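Local coordinates for Fe-regulated protein B (Neisseria meningitidis, PDB 4AIP) that transports iron across the meningococcal outer membrane as a TonB-dependent transporter, possibly taking it up in siderophore-bound form, at residues K272-E283 and R298-S309. Numbering follows the deposited sequence.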
ATOM      1  N   LYS B 272      -9.660   8.919   8.564  1.00 12.58           N
ATOM      2  CA  LYS B 272      -8.224   8.967   8.600  1.00 13.15           C
ATOM      3  C   LYS B 272      -7.756   9.904   7.502  1.00 12.71           C
ATOM      4  O   LYS B 272      -8.293   9.858   6.407  1.00 12.75           O
ATOM      5  CB  LYS B 272      -7.609   7.573   8.440  1.00 15.07           C
ATOM      6  CG  LYS B 272      -6.147   7.652   8.540  1.00 18.31           C
ATOM      7  CD  LYS B 272      -5.386   6.490   7.982  1.00 20.51           C
ATOM      8  CE  LYS B 272      -5.318   5.361   8.908  1.00 23.57           C
ATOM      9  NZ  LYS B 272      -3.936   4.865   8.861  1.00 23.12           N
ATOM     10  N   ASP B 273      -6.709  10.693   7.808  1.00 13.22           N
ATOM     11  CA  ASP B 273      -6.142  11.693   6.913  1.00 14.14           C
ATOM     12  C   ASP B 273      -4.637  11.521   7.024  1.00 14.35           C
ATOM     13  O   ASP B 273      -4.058  11.710   8.111  1.00 14.11           O
ATOM     14  CB  ASP B 273      -6.480  13.060   7.535  1.00 17.12           C
ATOM     15  CG  ASP B 273      -6.650  14.192   6.492  1.00 19.64           C
ATOM     16  OD1 ASP B 273      -5.755  14.376   5.637  1.00 20.23           O
ATOM     17  OD2 ASP B 273      -7.650  14.931   6.588  1.00 21.26           O
ATOM     18  N   GLN B 274      -3.951  11.205   5.949  1.00 14.62           N
ATOM     19  CA  GLN B 274      -2.531  10.909   6.109  1.00 15.17           C
ATOM     20  C   GLN B 274      -1.619  11.549   5.040  1.00 15.19           C
ATOM     21  O   GLN B 274      -1.923  11.529   3.828  1.00 12.51           O
ATOM     22  CB  GLN B 274      -2.380   9.403   6.095  1.00 16.22           C
ATOM     23  CG  GLN B 274      -1.025   8.967   6.336  1.00 18.92           C
ATOM     24  CD  GLN B 274      -0.926   7.488   6.450  1.00 21.41           C
ATOM     25  OE1 GLN B 274      -0.465   6.978   7.472  1.00 23.60           O
ATOM     26  NE2 GLN B 274      -1.373   6.776   5.434  1.00 19.75           N
ATOM     27  N   HIS B 275      -0.471  12.042   5.496  1.00 15.12           N
ATOM     28  CA  HIS B 275       0.492  12.591   4.577  1.00 17.14           C
ATOM     29  C   HIS B 275       1.778  11.829   4.639  1.00 18.59           C
ATOM     30  O   HIS B 275       2.300  11.650   5.727  1.00 21.08           O
ATOM     31  CB  HIS B 275       0.834  14.008   4.958  1.00 17.61           C
ATOM     32  CG  HIS B 275      -0.337  14.932   5.072  1.00 19.38           C
ATOM     33  ND1 HIS B 275      -0.232  16.167   5.668  1.00 19.61           N
ATOM     34  CD2 HIS B 275      -1.618  14.831   4.648  1.00 20.35           C
ATOM     35  CE1 HIS B 275      -1.398  16.779   5.625  1.00 19.81           C
ATOM     36  NE2 HIS B 275      -2.254  16.000   4.992  1.00 20.14           N
ATOM     37  N   ARG B 276       2.344  11.442   3.486  1.00 18.39           N
ATOM     38  CA  ARG B 276       3.631  10.741   3.490  1.00 17.48           C
ATOM     39  C   ARG B 276       4.573  11.260   2.441  1.00 15.84           C
ATOM     40  O   ARG B 276       4.168  11.672   1.350  1.00 16.33           O
ATOM     41  CB  ARG B 276       3.443   9.227   3.290  1.00 19.12           C
ATOM     42  CG  ARG B 276       2.640   8.893   2.106  1.00 20.50           C
ATOM     43  CD  ARG B 276       1.568   7.956   2.548  1.00 22.98           C
ATOM     44  NE  ARG B 276       1.968   6.603   2.165  1.00 22.26           N
ATOM     45  CZ  ARG B 276       1.392   5.472   2.575  1.00 22.90           C
ATOM     46  NH1 ARG B 276       0.360   5.495   3.405  1.00 21.48           N
ATOM     47  NH2 ARG B 276       1.873   4.286   2.162  1.00 23.02           N
ATOM     48  N   GLY B 277       5.848  11.229   2.752  1.00 12.74           N
ATOM     49  CA  GLY B 277       6.837  11.531   1.728  1.00 12.21           C
ATOM     50  C   GLY B 277       8.171  11.799   2.376  1.00 11.68           C
ATOM     51  O   GLY B 277       8.328  11.658   3.598  1.00 12.36           O
ATOM     52  N   ILE B 278       9.150  12.168   1.588  1.00 11.56           N
ATOM     53  CA  ILE B 278      10.412  12.488   2.164  1.00 14.01           C
ATOM     54  C   ILE B 278      10.274  13.986   2.550  1.00 14.44           C
ATOM     55  O   ILE B 278      10.027  14.865   1.686  1.00 15.22           O
ATOM     56  CB  ILE B 278      11.569  12.326   1.147  1.00 16.01           C
ATOM     57  CG1 ILE B 278      11.469  11.016   0.353  1.00 19.10           C
ATOM     58  CG2 ILE B 278      12.910  12.506   1.820  1.00 17.33           C
ATOM     59  CD1 ILE B 278      11.783   9.781   1.131  1.00 21.81           C
ATOM     60  N   ARG B 279      10.447  14.279   3.836  1.00 12.72           N
ATOM     61  CA  ARG B 279      10.129  15.575   4.331  1.00 13.56           C
ATOM     62  C   ARG B 279      11.282  15.915   5.184  1.00 14.61           C
ATOM     63  O   ARG B 279      12.072  15.027   5.558  1.00 16.76           O
ATOM     64  CB  ARG B 279       8.886  15.521   5.187  1.00 14.59           C
ATOM     65  CG  ARG B 279       7.649  15.058   4.392  1.00 18.39           C
ATOM     66  CD  ARG B 279       7.071  16.180   3.513  1.00 19.56           C
ATOM     67  NE  ARG B 279       6.473  17.221   4.347  1.00 21.12           N
ATOM     68  CZ  ARG B 279       6.037  18.409   3.940  1.00 21.17           C
ATOM     69  NH1 ARG B 279       6.149  18.772   2.673  1.00 22.10           N
ATOM     70  NH2 ARG B 279       5.518  19.266   4.801  1.00 18.96           N
ATOM     71  N   THR B 280      11.404  17.189   5.501  1.00 15.75           N
ATOM     72  CA  THR B 280      12.580  17.686   6.157  1.00 19.13           C
ATOM     73  C   THR B 280      12.277  17.794   7.638  1.00 20.98           C
ATOM     74  O   THR B 280      11.115  17.862   8.047  1.00 18.41           O
ATOM     75  CB  THR B 280      12.993  19.065   5.556  1.00 20.05           C
ATOM     76  OG1 THR B 280      11.962  20.030   5.789  1.00 20.44           O
ATOM     77  CG2 THR B 280      13.113  18.976   4.111  1.00 21.22           C
ATOM     78  N   VAL B 281      13.322  17.733   8.450  1.00 28.03           N
ATOM     79  CA  VAL B 281      13.182  17.961   9.881  1.00 33.70           C
ATOM     80  C   VAL B 281      12.705  19.383   9.784  1.00 36.06           C
ATOM     81  O   VAL B 281      13.259  20.123   8.990  1.00 39.34           O
ATOM     82  CB  VAL B 281      14.582  17.961  10.559  1.00 34.45           C
ATOM     83  CG1 VAL B 281      14.476  18.363  12.072  1.00 36.09           C
ATOM     84  CG2 VAL B 281      15.337  16.624  10.340  1.00 35.49           C
ATOM     85  N   ARG B 282      11.685  19.828  10.468  1.00 36.49           N
ATOM     86  CA  ARG B 282      11.339  21.265  10.207  1.00 37.32           C
ATOM     87  C   ARG B 282      10.668  21.528   8.887  1.00 37.02           C
ATOM     88  O   ARG B 282      11.281  22.099   7.984  1.00 37.60           O
ATOM     89  CB  ARG B 282      12.576  22.179  10.164  1.00 36.50           C
ATOM     90  CG  ARG B 282      13.273  22.440  11.448  1.00 37.20           C
ATOM     91  CD  ARG B 282      14.388  23.431  11.224  1.00 35.69           C
ATOM     92  NE  ARG B 282      15.509  23.180  12.119  1.00 34.10           N
ATOM     93  CZ  ARG B 282      16.480  22.289  11.900  1.00 33.77           C
ATOM     94  NH1 ARG B 282      16.495  21.552  10.786  1.00 31.56           N
ATOM     95  NH2 ARG B 282      17.440  22.130  12.804  1.00 31.88           N
ATOM     96  N   GLU B 283       9.392  21.205   8.781  1.00 36.16           N
ATOM     97  CA  GLU B 283       8.692  21.336   7.505  1.00 34.37           C
ATOM     98  C   GLU B 283       8.404  22.763   7.034  1.00 35.96           C
ATOM     99  O   GLU B 283       7.956  22.977   5.882  1.00 36.87           O
ATOM    100  CB  GLU B 283       7.417  20.542   7.572  1.00 30.04           C
ATOM    101  CG  GLU B 283       7.675  19.169   8.135  1.00 25.34           C
ATOM    102  CD  GLU B 283       6.493  18.264   8.019  1.00 21.72           C
ATOM    103  OE1 GLU B 283       5.352  18.735   7.697  1.00 21.21           O
ATOM    104  OE2 GLU B 283       6.709  17.067   8.271  1.00 22.05           O
ATOM    105  N   ARG B 298      21.539  19.685   8.246  1.00 42.22           N
ATOM    106  CA  ARG B 298      20.703  20.137   9.367  1.00 40.60           C
ATOM    107  C   ARG B 298      19.242  19.778   9.187  1.00 37.13           C
ATOM    108  O   ARG B 298      18.570  19.437  10.158  1.00 37.33           O
ATOM    109  CB  ARG B 298      20.814  21.643   9.563  1.00 42.03           C
ATOM    110  CG  ARG B 298      22.157  22.109  10.111  1.00 44.89           C
ATOM    111  CD  ARG B 298      22.032  23.545  10.691  1.00 48.78           C
ATOM    112  NE  ARG B 298      21.515  23.562  12.075  1.00 50.46           N
ATOM    113  CZ  ARG B 298      20.347  24.076  12.461  1.00 53.75           C
ATOM    114  NH1 ARG B 298      19.528  24.663  11.592  1.00 55.23           N
ATOM    115  NH2 ARG B 298      20.006  24.024  13.745  1.00 55.57           N
ATOM    116  N   GLN B 299      18.786  19.865   7.931  1.00 31.82           N
ATOM    117  CA  GLN B 299      17.404  19.583   7.511  1.00 25.89           C
ATOM    118  C   GLN B 299      17.098  18.113   7.241  1.00 22.85           C
ATOM    119  O   GLN B 299      15.912  17.745   7.130  1.00 19.98           O
ATOM    120  CB  GLN B 299      17.041  20.435   6.285  1.00 25.80           C
ATOM    121  CG  GLN B 299      16.642  21.862   6.627  1.00 25.83           C
ATOM    122  CD  GLN B 299      15.293  21.921   7.330  1.00 26.43           C
ATOM    123  OE1 GLN B 299      15.157  21.542   8.485  1.00 21.71           O
ATOM    124  NE2 GLN B 299      14.294  22.397   6.628  1.00 20.37           N
ATOM    125  N   ALA B 300      18.162  17.302   7.116  1.00 21.05           N
ATOM    126  CA  ALA B 300      18.109  15.836   7.071  1.00 18.29           C
ATOM    127  C   ALA B 300      16.775  15.230   6.674  1.00 16.31           C
ATOM    128  O   ALA B 300      16.092  14.657   7.489  1.00 16.44           O
ATOM    129  CB  ALA B 300      18.611  15.228   8.422  1.00 15.55           C
ATOM    130  N   PRO B 301      16.412  15.316   5.382  1.00 15.91           N
ATOM    131  CA  PRO B 301      15.129  14.761   4.947  1.00 16.62           C
ATOM    132  C   PRO B 301      15.082  13.279   5.172  1.00 17.46           C
ATOM    133  O   PRO B 301      16.102  12.620   5.012  1.00 20.20           O
ATOM    134  CB  PRO B 301      15.130  15.035   3.468  1.00 14.42           C
ATOM    135  CG  PRO B 301      15.873  16.255   3.370  1.00 14.21           C
ATOM    136  CD  PRO B 301      17.048  16.034   4.266  1.00 14.35           C
ATOM    137  N   ALA B 302      13.907  12.778   5.546  1.00 17.06           N
ATOM    138  CA  ALA B 302      13.700  11.373   5.831  1.00 16.02           C
ATOM    139  C   ALA B 302      12.260  11.069   5.551  1.00 16.01           C
ATOM    140  O   ALA B 302      11.440  11.980   5.623  1.00 15.47           O
ATOM    141  CB  ALA B 302      13.991  11.149   7.268  1.00 13.38           C
ATOM    142  N   TYR B 303      11.932   9.824   5.234  1.00 15.51           N
ATOM    143  CA  TYR B 303      10.534   9.454   5.078  1.00 13.90           C
ATOM    144  C   TYR B 303       9.671   9.676   6.366  1.00 13.44           C
ATOM    145  O   TYR B 303      10.084   9.358   7.503  1.00 13.60           O
ATOM    146  CB  TYR B 303      10.434   8.007   4.632  1.00 12.36           C
ATOM    147  CG  TYR B 303       9.003   7.556   4.445  1.00 11.00           C
ATOM    148  CD1 TYR B 303       8.267   7.940   3.323  1.00  8.60           C
ATOM    149  CD2 TYR B 303       8.356   6.812   5.448  1.00  7.10           C
ATOM    150  CE1 TYR B 303       6.931   7.479   3.128  1.00  8.05           C
ATOM    151  CE2 TYR B 303       7.014   6.396   5.303  1.00  7.15           C
ATOM    152  CZ  TYR B 303       6.313   6.725   4.130  1.00  9.00           C
ATOM    153  OH  TYR B 303       4.976   6.261   4.018  1.00 11.79           O
ATOM    154  N   ARG B 304       8.472  10.181   6.169  1.00 13.04           N
ATOM    155  CA  ARG B 304       7.623  10.572   7.250  1.00 13.14           C
ATOM    156  C   ARG B 304       6.175  10.322   6.932  1.00 13.42           C
ATOM    157  O   ARG B 304       5.744  10.534   5.774  1.00 14.50           O
ATOM    158  CB  ARG B 304       7.796  12.048   7.440  1.00 13.20           C
ATOM    159  CG  ARG B 304       7.555  12.473   8.838  1.00 17.81           C
ATOM    160  CD  ARG B 304       8.479  13.512   9.240  1.00 28.10           C
ATOM    161  NE  ARG B 304       9.738  12.833   9.567  1.00 31.39           N
ATOM    162  CZ  ARG B 304      10.918  13.306   9.246  1.00 30.75           C
ATOM    163  NH1 ARG B 304      10.927  14.416   8.638  1.00 20.72           N
ATOM    164  NH2 ARG B 304      12.063  12.713   9.528  1.00 19.88           N
ATOM    165  N   GLU B 305       5.414   9.863   7.926  1.00 11.89           N
ATOM    166  CA  GLU B 305       3.949   9.886   7.800  1.00 12.09           C
ATOM    167  C   GLU B 305       3.401  10.680   8.955  1.00 12.46           C
ATOM    168  O   GLU B 305       3.850  10.521  10.119  1.00 13.43           O
ATOM    169  CB  GLU B 305       3.313   8.472   7.798  1.00 11.69           C
ATOM    170  CG  GLU B 305       4.185   7.409   7.169  1.00 13.41           C
ATOM    171  CD  GLU B 305       3.511   6.035   6.987  1.00 16.04           C
ATOM    172  OE1 GLU B 305       2.852   5.606   7.954  1.00 21.50           O
ATOM    173  OE2 GLU B 305       3.721   5.397   5.913  1.00 12.56           O
ATOM    174  N   THR B 306       2.439  11.547   8.648  1.00 11.24           N
ATOM    175  CA  THR B 306       1.803  12.290   9.684  1.00 11.43           C
ATOM    176  C   THR B 306       0.297  12.109   9.463  1.00 11.44           C
ATOM    177  O   THR B 306      -0.193  12.219   8.339  1.00 12.12           O
ATOM    178  CB  THR B 306       2.375  13.793   9.851  1.00 11.83           C
ATOM    179  OG1 THR B 306       1.595  14.713   9.119  1.00 15.67           O
ATOM    180  CG2 THR B 306       3.832  13.955   9.368  1.00  7.65           C
ATOM    181  N   THR B 307      -0.421  11.747  10.529  1.00 11.98           N
ATOM    182  CA  THR B 307      -1.777  11.219  10.406  1.00 11.49           C
ATOM    183  C   THR B 307      -2.766  11.829  11.418  1.00 12.72           C
ATOM    184  O   THR B 307      -2.427  12.077  12.594  1.00 11.71           O
ATOM    185  CB  THR B 307      -1.738   9.701  10.649  1.00 11.98           C
ATOM    186  OG1 THR B 307      -0.545   9.165  10.073  1.00 15.43           O
ATOM    187  CG2 THR B 307      -2.897   9.055  10.015  1.00  8.04           C
ATOM    188  N   GLN B 308      -4.007  12.003  10.996  1.00 12.40           N
ATOM    189  CA  GLN B 308      -5.053  12.428  11.898  1.00 13.13           C
ATOM    190  C   GLN B 308      -6.206  11.476  11.710  1.00 13.08           C
ATOM    191  O   GLN B 308      -6.653  11.227  10.546  1.00 12.91           O
ATOM    192  CB  GLN B 308      -5.500  13.865  11.601  1.00 13.31           C
ATOM    193  CG  GLN B 308      -6.226  14.551  12.743  1.00 13.67           C
ATOM    194  CD  GLN B 308      -6.715  15.956  12.383  1.00 24.15           C
ATOM    195  OE1 GLN B 308      -7.651  16.113  11.625  1.00 31.53           O
ATOM    196  NE2 GLN B 308      -6.084  16.966  12.938  1.00 27.27           N
ATOM    197  N   SER B 309      -6.703  10.951  12.828  1.00 12.72           N
ATOM    198  CA  SER B 309      -7.716   9.937  12.769  1.00 15.15           C
ATOM    199  C   SER B 309      -8.689  10.256  13.837  1.00 14.94           C
ATOM    200  O   SER B 309      -8.357  10.703  14.950  1.00 14.12           O
ATOM    201  CB  SER B 309      -7.205   8.517  13.038  1.00 14.07           C
ATOM    202  OG  SER B 309      -5.889   8.310  12.612  1.00 28.03           O
TER
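Two neighbouring antiparallel strands of the TonB-dependent receptor barrel, 264-276 and 302-318, pair here and run on into the loop that joins them. Backbone bonds come in twos at D273-Q308, H275-T306, G277-R304 and R279-A302; H275 N to T306 O is 2.9 Å. The strand direction breaks at G277, and R279-A302 extends the pairing beyond it. Y303 CG lies anti to the backbone N (chi1 -180°), which lays the ring beside R276. The ring plane stands 83° from the guanidinium, and Y303 OH is 3.4 Å from R276 CB. E305 OE2 sits over the guanidinium centre, 4.2 Å from R276 NH1. No N-H points at it, and any attraction is probably electrostatic only. R276 binds L-glutamate in another structure of this protein, though none is bound to this chain; K272 touches a bound N8E detergent. Near the break, I278 CG2 meets P301 CB at 3.7 Å. P354 of the second subunit packs on I278 and Y303. H275 and D273 point to the other face, where F137 stacks on the H275 ring. Beyond the strands, V281 N bonds Q299 O. R282 NH1 bonds R298 O at 3.0 Å, in its guanidinium plane. The arrangement is typical of two adjacent antiparallel strands of a TonB-dependent receptor barrel, joined by a long loop.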